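Local coordinates for alpha-/beta-galactoside alpha-2,3-sialyltransferase (Photobacterium phosphoreum, PDB 2ZWI), which probably transfers sialic acid from a CMP-activated donor to galactosides through an alpha-2,3 linkage, as a glycosyltransferase of GT-B type that binds CMP, at residues 352-355 with 356-360; 189-192 with 193-197; 90-93 with 94-98. All coordinates share one frame; numbering follows the deposited sequence. Where two conformers were deposited one is given.

Contact 1: residues 352-355 with 356-360; sequences IQVM and IELNI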
loop_
_atom_site.group_PDB
_atom_site.type_symbol
_atom_site.label_atom_id
_atom_site.label_comp_id
_atom_site.label_asym_id
_atom_site.label_seq_id
_atom_site.Cartn_x
_atom_site.Cartn_y
_atom_site.Cartn_z
ATOM N N ILE A 352 -5.256 -14.530 -7.024
ATOM C CA ILE A 352 -4.952 -15.791 -6.340
ATOM C C ILE A 352 -3.549 -16.271 -6.712
ATOM O O ILE A 352 -2.750 -16.598 -5.832
ATOM C CB ILE A 352 -5.994 -16.895 -6.666
ATOM C CG1 ILE A 352 -7.355 -16.545 -6.044
ATOM C CG2 ILE A 352 -5.484 -18.270 -6.224
ATOM C CD1 ILE A 352 -8.481 -17.526 -6.332
ATOM N N GLN A 353 -3.255 -16.305 -8.011
ATOM C CA GLN A 353 -1.964 -16.805 -8.473
ATOM C C GLN A 353 -0.753 -15.986 -8.003
ATOM O O GLN A 353 0.268 -16.569 -7.645
ATOM C CB GLN A 353 -1.936 -17.028 -9.992
ATOM C CG GLN A 353 -2.891 -18.120 -10.500
ATOM C CD GLN A 353 -2.686 -19.468 -9.827
ATOM O OE1 GLN A 353 -3.640 -20.078 -9.352
ATOM N NE2 GLN A 353 -1.440 -19.928 -9.766
ATOM N N VAL A 354 -0.849 -14.658 -8.005
ATOM C CA VAL A 354 0.265 -13.818 -7.519
ATOM C C VAL A 354 0.492 -14.045 -6.031
ATOM O O VAL A 354 1.633 -14.027 -5.553
ATOM C CB VAL A 354 0.057 -12.291 -7.717
ATOM C CG1 VAL A 354 1.405 -11.561 -7.655
ATOM C CG2 VAL A 354 -0.595 -11.987 -9.013
ATOM N N MET A 355 -0.593 -14.261 -5.290
ATOM C CA MET A 355 -0.497 -14.485 -3.842
ATOM C C MET A 355 0.121 -15.852 -3.541
ATOM O O MET A 355 0.908 -15.991 -2.598
ATOM C CB MET A 355 -1.851 -14.283 -3.158
ATOM C CG MET A 355 -2.293 -12.801 -3.175
ATOM S SD MET A 355 -3.923 -12.433 -2.486
ATOM C CE MET A 355 -3.531 -12.322 -0.745
ATOM N N ILE A 356 -0.198 -16.852 -4.362
ATOM C CA ILE A 356 0.477 -18.154 -4.243
ATOM C C ILE A 356 1.972 -18.038 -4.567
ATOM O O ILE A 356 2.818 -18.501 -3.789
ATOM C CB ILE A 356 -0.216 -19.248 -5.092
ATOM C CG1 ILE A 356 -1.540 -19.659 -4.438
ATOM C CG2 ILE A 356 0.698 -20.462 -5.287
ATOM C CD1 ILE A 356 -2.499 -20.412 -5.392
ATOM N N GLU A 357 2.292 -17.404 -5.696
ATOM C CA GLU A 357 3.694 -17.244 -6.134
ATOM C C GLU A 357 4.582 -16.523 -5.119
ATOM O O GLU A 357 5.768 -16.854 -4.976
ATOM C CB GLU A 357 3.777 -16.540 -7.493
ATOM C CG GLU A 357 3.194 -17.346 -8.650
ATOM C CD GLU A 357 3.857 -18.711 -8.809
ATOM O OE1 GLU A 357 3.141 -19.738 -8.796
ATOM O OE2 GLU A 357 5.099 -18.748 -8.924
ATOM N N LEU A 358 4.001 -15.558 -4.407
ATOM C CA LEU A 358 4.710 -14.793 -3.374
ATOM C C LEU A 358 4.735 -15.470 -2.006
ATOM O O LEU A 358 5.241 -14.904 -1.033
ATOM C CB LEU A 358 4.082 -13.404 -3.238
ATOM C CG LEU A 358 4.393 -12.444 -4.388
ATOM C CD1 LEU A 358 3.452 -11.268 -4.332
ATOM C CD2 LEU A 358 5.833 -11.976 -4.292
ATOM N N ASN A 359 4.178 -16.675 -1.943
ATOM C CA ASN A 359 4.067 -17.441 -0.702
ATOM C C ASN A 359 3.342 -16.676 0.406
ATOM O O ASN A 359 3.658 -16.816 1.582
ATOM C CB ASN A 359 5.450 -17.937 -0.244
ATOM C CG ASN A 359 6.159 -18.726 -1.318
ATOM O OD1 ASN A 359 5.848 -19.893 -1.552
ATOM N ND2 ASN A 359 7.113 -18.090 -1.991
ATOM N N ILE A 360 2.377 -15.852 0.004
ATOM C CA ILE A 360 1.500 -15.154 0.937
ATOM C C ILE A 360 0.516 -16.170 1.535
ATOM O O ILE A 360 0.102 -16.059 2.689
ATOM C CB ILE A 360 0.760 -13.979 0.226
ATOM C CG1 ILE A 360 1.755 -12.838 -0.069
ATOM C CG2 ILE A 360 -0.412 -13.472 1.071
ATOM C CD1 ILE A 360 1.249 -11.793 -1.050
#

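Contact 2: residues 189-192 with 193-197; sequences RVIS and NNIKQ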
loop_
_atom_site.group_PDB
_atom_site.type_symbol
_atom_site.label_atom_id
_atom_site.label_comp_id
_atom_site.label_asym_id
_atom_site.label_seq_id
_atom_site.Cartn_x
_atom_site.Cartn_y
_atom_site.Cartn_z
ATOM N N ARG A 189 14.936 -5.803 -15.813
ATOM C CA ARG A 189 16.053 -5.097 -16.441
ATOM C C ARG A 189 15.899 -3.591 -16.391
ATOM O O ARG A 189 16.885 -2.883 -16.284
ATOM C CB ARG A 189 16.231 -5.526 -17.893
ATOM C CG ARG A 189 17.255 -6.632 -18.091
ATOM C CD ARG A 189 17.665 -6.733 -19.562
ATOM N NE ARG A 189 16.489 -6.696 -20.419
ATOM C CZ ARG A 189 15.844 -7.775 -20.853
ATOM N NH1 ARG A 189 16.277 -8.994 -20.538
ATOM N NH2 ARG A 189 14.779 -7.626 -21.626
ATOM N N VAL A 190 14.668 -3.106 -16.508
ATOM C CA VAL A 190 14.390 -1.680 -16.436
ATOM C C VAL A 190 14.657 -1.123 -15.022
ATOM O O VAL A 190 15.308 -0.077 -14.870
ATOM C CB VAL A 190 12.952 -1.364 -16.899
ATOM C CG1 VAL A 190 12.691 0.130 -16.876
ATOM C CG2 VAL A 190 12.705 -1.947 -18.306
ATOM N N ILE A 191 14.202 -1.840 -13.996
ATOM C CA ILE A 191 14.199 -1.288 -12.636
ATOM C C ILE A 191 15.081 -1.971 -11.566
ATOM O O ILE A 191 14.986 -1.624 -10.393
ATOM C CB ILE A 191 12.738 -1.146 -12.103
ATOM C CG1 ILE A 191 11.987 -2.479 -12.216
ATOM C CG2 ILE A 191 12.015 -0.025 -12.852
ATOM C CD1 ILE A 191 10.513 -2.422 -11.741
ATOM N N SER A 192 15.952 -2.904 -11.952
ATOM C CA SER A 192 16.673 -3.720 -10.950
ATOM C C SER A 192 17.481 -2.894 -9.938
ATOM O O SER A 192 17.560 -3.262 -8.754
ATOM C CB SER A 192 17.545 -4.812 -11.611
ATOM O OG SER A 192 18.594 -4.265 -12.394
ATOM N N ASN A 193 18.046 -1.777 -10.394
ATOM C CA ASN A 193 18.796 -0.878 -9.503
ATOM C C ASN A 193 17.933 0.188 -8.814
ATOM O O ASN A 193 18.436 0.985 -8.011
ATOM C CB ASN A 193 19.933 -0.198 -10.266
ATOM C CG ASN A 193 21.014 -1.165 -10.671
ATOM O OD1 ASN A 193 21.358 -2.090 -9.924
ATOM N ND2 ASN A 193 21.570 -0.954 -11.852
ATOM N N ASN A 194 16.641 0.186 -9.136
ATOM C CA ASN A 194 15.711 1.221 -8.694
ATOM C C ASN A 194 14.664 0.736 -7.676
ATOM O O ASN A 194 13.757 1.478 -7.333
ATOM C CB ASN A 194 14.990 1.801 -9.919
ATOM C CG ASN A 194 15.953 2.188 -11.042
ATOM O OD1 ASN A 194 16.891 2.963 -10.836
ATOM N ND2 ASN A 194 15.723 1.643 -12.231
ATOM N N ILE A 195 14.799 -0.498 -7.200
ATOM C CA ILE A 195 13.801 -1.123 -6.322
ATOM C C ILE A 195 14.261 -1.139 -4.869
ATOM O O ILE A 195 15.414 -1.481 -4.581
ATOM C CB ILE A 195 13.521 -2.598 -6.742
ATOM C CG1 ILE A 195 13.087 -2.706 -8.208
ATOM C CG2 ILE A 195 12.475 -3.241 -5.842
ATOM C CD1 ILE A 195 11.766 -2.033 -8.517
ATOM N N LYS A 196 13.354 -0.757 -3.973
ATOM C CA LYS A 196 13.499 -0.961 -2.529
ATOM C C LYS A 196 12.349 -1.826 -2.037
ATOM O O LYS A 196 11.219 -1.653 -2.481
ATOM C CB LYS A 196 13.457 0.367 -1.769
ATOM C CG LYS A 196 14.767 1.130 -1.769
ATOM C CD LYS A 196 14.674 2.414 -0.991
ATOM C CE LYS A 196 15.994 3.163 -1.071
ATOM N NZ LYS A 196 15.943 4.403 -0.277
ATOM N N GLN A 197 12.661 -2.765 -1.144
ATOM C CA GLN A 197 11.656 -3.527 -0.400
ATOM C C GLN A 197 11.085 -2.632 0.694
ATOM O O GLN A 197 11.837 -2.084 1.501
ATOM C CB GLN A 197 12.279 -4.799 0.206
ATOM C CG GLN A 197 11.381 -5.551 1.211
ATOM C CD GLN A 197 10.063 -5.961 0.599
ATOM O OE1 GLN A 197 10.022 -6.535 -0.492
ATOM N NE2 GLN A 197 8.972 -5.632 1.272
HETATM O O HOH W 1 17.529 -2.099 -6.020
#

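Contact 3: residues 90-93 with 94-98; sequences VNII and KSIEA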
loop_
_atom_site.group_PDB
_atom_site.type_symbol
_atom_site.label_atom_id
_atom_site.label_comp_id
_atom_site.label_asym_id
_atom_site.label_seq_id
_atom_site.Cartn_x
_atom_site.Cartn_y
_atom_site.Cartn_z
ATOM N N VAL A 90 2.818 12.595 -12.592
ATOM C CA VAL A 90 2.924 13.120 -13.971
ATOM C C VAL A 90 2.520 14.606 -14.057
ATOM O O VAL A 90 3.244 15.431 -14.629
ATOM C CB VAL A 90 2.073 12.289 -14.984
ATOM C CG1 VAL A 90 2.003 12.991 -16.345
ATOM C CG2 VAL A 90 2.646 10.882 -15.150
ATOM N N ASN A 91 1.371 14.942 -13.477
ATOM C CA ASN A 91 0.871 16.314 -13.507
ATOM C C ASN A 91 1.713 17.292 -12.674
ATOM O O ASN A 91 1.811 18.471 -13.008
ATOM C CB ASN A 91 -0.600 16.353 -13.093
ATOM C CG ASN A 91 -1.529 16.018 -14.244
ATOM O OD1 ASN A 91 -1.857 16.888 -15.060
ATOM N ND2 ASN A 91 -1.955 14.753 -14.328
ATOM N N ILE A 92 2.323 16.789 -11.600
ATOM C CA ILE A 92 3.280 17.579 -10.834
ATOM C C ILE A 92 4.557 17.812 -11.657
ATOM O O ILE A 92 5.030 18.950 -11.758
ATOM C CB ILE A 92 3.569 16.957 -9.430
ATOM C CG1 ILE A 92 2.299 16.987 -8.565
ATOM C CG2 ILE A 92 4.715 17.719 -8.722
ATOM C CD1 ILE A 92 2.250 15.944 -7.412
ATOM N N ILE A 93 5.090 16.755 -12.275
ATOM C CA ILE A 93 6.262 16.894 -13.160
ATOM C C ILE A 93 6.003 17.873 -14.319
ATOM O O ILE A 93 6.827 18.749 -14.608
ATOM C CB ILE A 93 6.744 15.532 -13.743
ATOM C CG1 ILE A 93 7.204 14.572 -12.629
ATOM C CG2 ILE A 93 7.884 15.760 -14.728
ATOM C CD1 ILE A 93 7.431 13.102 -13.106
ATOM N N LYS A 94 4.868 17.691 -14.992
ATOM C CA LYS A 94 4.407 18.587 -16.055
ATOM C C LYS A 94 4.485 20.067 -15.631
ATOM O O LYS A 94 5.033 20.897 -16.356
ATOM C CB LYS A 94 2.974 18.187 -16.456
ATOM C CG LYS A 94 2.314 18.999 -17.583
ATOM C CD LYS A 94 1.396 18.079 -18.407
ATOM C CE LYS A 94 -0.075 18.176 -18.031
ATOM N NZ LYS A 94 -0.887 18.738 -19.186
ATOM N N SER A 95 3.970 20.377 -14.441
ATOM C CA SER A 95 3.916 21.756 -13.948
ATOM C C SER A 95 5.311 22.331 -13.670
ATOM O O SER A 95 5.592 23.477 -14.026
ATOM C CB SER A 95 3.035 21.848 -12.701
ATOM O OG SER A 95 1.755 21.279 -12.936
ATOM N N ILE A 96 6.177 21.533 -13.043
ATOM C CA ILE A 96 7.579 21.916 -12.795
ATOM C C ILE A 96 8.368 22.175 -14.092
ATOM O O ILE A 96 9.023 23.223 -14.224
ATOM C CB ILE A 96 8.333 20.849 -11.941
ATOM C CG1 ILE A 96 7.698 20.708 -10.556
ATOM C CG2 ILE A 96 9.827 21.195 -11.825
ATOM C CD1 ILE A 96 8.190 19.503 -9.781
ATOM N N GLU A 97 8.320 21.218 -15.024
ATOM C CA GLU A 97 9.031 21.311 -16.315
ATOM C C GLU A 97 8.578 22.500 -17.167
ATOM O O GLU A 97 9.402 23.133 -17.841
ATOM C CB GLU A 97 8.864 20.026 -17.142
ATOM C CG GLU A 97 9.404 18.735 -16.500
ATOM C CD GLU A 97 10.921 18.578 -16.600
ATOM O OE1 GLU A 97 11.632 19.582 -16.866
ATOM O OE2 GLU A 97 11.413 17.437 -16.411
ATOM N N ALA A 98 7.273 22.781 -17.140
ATOM C CA ALA A 98 6.672 23.901 -17.882
ATOM C C ALA A 98 7.345 25.231 -17.551
ATOM O O ALA A 98 7.620 26.025 -18.439
ATOM C CB ALA A 98 5.181 23.989 -17.595
#

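Contact 1: residues 352-355 with 356-360
A bend at chi3 of Met355 (84°), at the end of an otherwise extended chain, swings its CE toward Ile360, whose CG2 lies anti to its own backbone N. The two meet at 3.8 Å between Met355 CE and Ile360 CG2, their side chains crossing at a slant. The pair bridges the C-terminal end of helix 350-357, which stops in a Schellman motif. Asn359 takes a positive phi of 56°, and two bonds then reach back into the last turn: Ile360 N donates to Met355 O at 3.0 Å, and Asn359 N donates to Ile356 O at 2.9 Å. An apolar contact between the residues joined by the wider-spanning bond, Ile360 N to Met355 O, is the usual companion of the motif, and Met355 with Ile360 supplies it. One turn earlier the backbone is regular helix, as the bond from Glu357 N to Gln353 O shows (2.9 Å, N-H...O angle 168°). On another flank, Ile352 and Ile356 run alongside each other, with Ile352 CG2 3.8 Å from Ile356 CD1. Leu358 runs next to Val354, its CG 3.4 Å from Val354 O. In the second lobe, Met355 packs on Ile338 and Tyr340 of strand 334-340 and, together with Ile360, on Phe326 and Phe327 of helix 325-328. This places the Met355 side chain about 6 Å from that of the CMP-binding Ser323. Val354 faces Tyr117 and Tyr121 of helix 114-125, while Leu358 O accepts a bond from Arg174, so the helix end also meets elements of the other sheet's lobe.

Contact 2: residues 189-192 with 193-197
Ile191, Ser192 and Asn193 turn the chain from helix 185-191 into strand 195-197, the closing step of a beta-alpha-beta unit that begins with strand 168-172. The turn is type I, running from Ile191 to Asn194, and Ser192 and Asn193 hold its two corners. Its closing bond is short, Asn194 N donating to Ile191 O at 2.8 Å, but it is set at a slant: the C=O...N angle is 125° and the donor stands above the carbonyl plane, away from the lone-pair directions. Ile191 makes the apolar part of the contact. Its chi1 of 54° puts CG1 between the backbone N and the carbonyl carbon, a crowded position that carries CD1 to the CD1 of Ile195. These two methyl carbons, Ile191 CD1 and Ile195 CD1, are 3.5 Å apart, tighter than ordinary van der Waals contact. Ile195 also presses CG1 against Ile191 O at 3.1 Å, on the carbonyl that the turn bond already uses. Both isoleucines rest on Tyr170 of strand 168-172, and Asn194 and Lys196 form backbone bonds to that same residue, which sets strand 195-197 in parallel at the margin of the seven-stranded sheet. The two corner residues contribute mainly backbone. Asn193 lies exposed at the outer corner of the turn, whereas the carbonyl of Ser192 is tied forward to the strand by solvent: a single water donates to Ser192 O at 3.0 Å and to Ile195 O at 2.6 Å.

Contact 3: residues 90-93 with 94-98
Ile93 and Glu97 run next to each other in a common direction on a closely packed flank of helix 86-98. Ile93 CG2 approaches Glu97 CG at 3.8 Å, and that same Glu97 CG sits 3.2 Å from Ile93 O. The backbone bond beneath them is nearly straight, Glu97 N to Ile93 O at 2.9 Å with an N-H...O angle of 175°, which marks an undistorted turn. Beyond this pair, Glu97 OE2 bonds to the hydroxyl of Tyr166. Ile92 and Ile96, one step round, cross obliquely, Ile92 CG2 being 4.0 Å from Ile96 CD1. The solvent side is looser. Lys94 starts with CG anti to its backbone N (chi1 -179°), then bends at each later torsion, and its side chain meets that of Asn91 at CE, 3.7 Å from Asn91 OD1. The amide of Asn91 is held by a bond from ND2 to Val87 O. Asn91 O accepts Ser95 N at 3.2 Å; a second bond, from Ser95 OG at 2.8 Å, rests on one of two modelled conformers and remains doubtful. The helix connects strands 74-82 and 104-110 in a beta-alpha-beta unit. Ile93 and Ile96 bear on both strands, through Ile79 and Val77 on one and Ile105 on the other, and Ile92 and Ile96 also pack on Leu65 of helix 58-70.

How the contacts relate
Contact 1 is mostly buried, contact 3 partly so, and contact 2 lies at the surface. Contacts 2 and 3 serve the same seven-stranded parallel sheet, each in a beta-alpha-beta unit, one at the strand-entering turn and one along the C-terminal part of a helix; contact 1 caps a helix that packs against the six-stranded sheet near the CMP site. Chemistry follows place: main-chain bonds and apolar pairs dominate contacts 1 and 3, whereas contact 2 has one turn bond, a water bridge and a single tight isoleucine pair. No two touch. Contacts 1 and 2 approach to about 8 Å between nearest atoms, while contacts 1 and 3, with centres 37 Å apart, lie on opposite sides of the chain's centre.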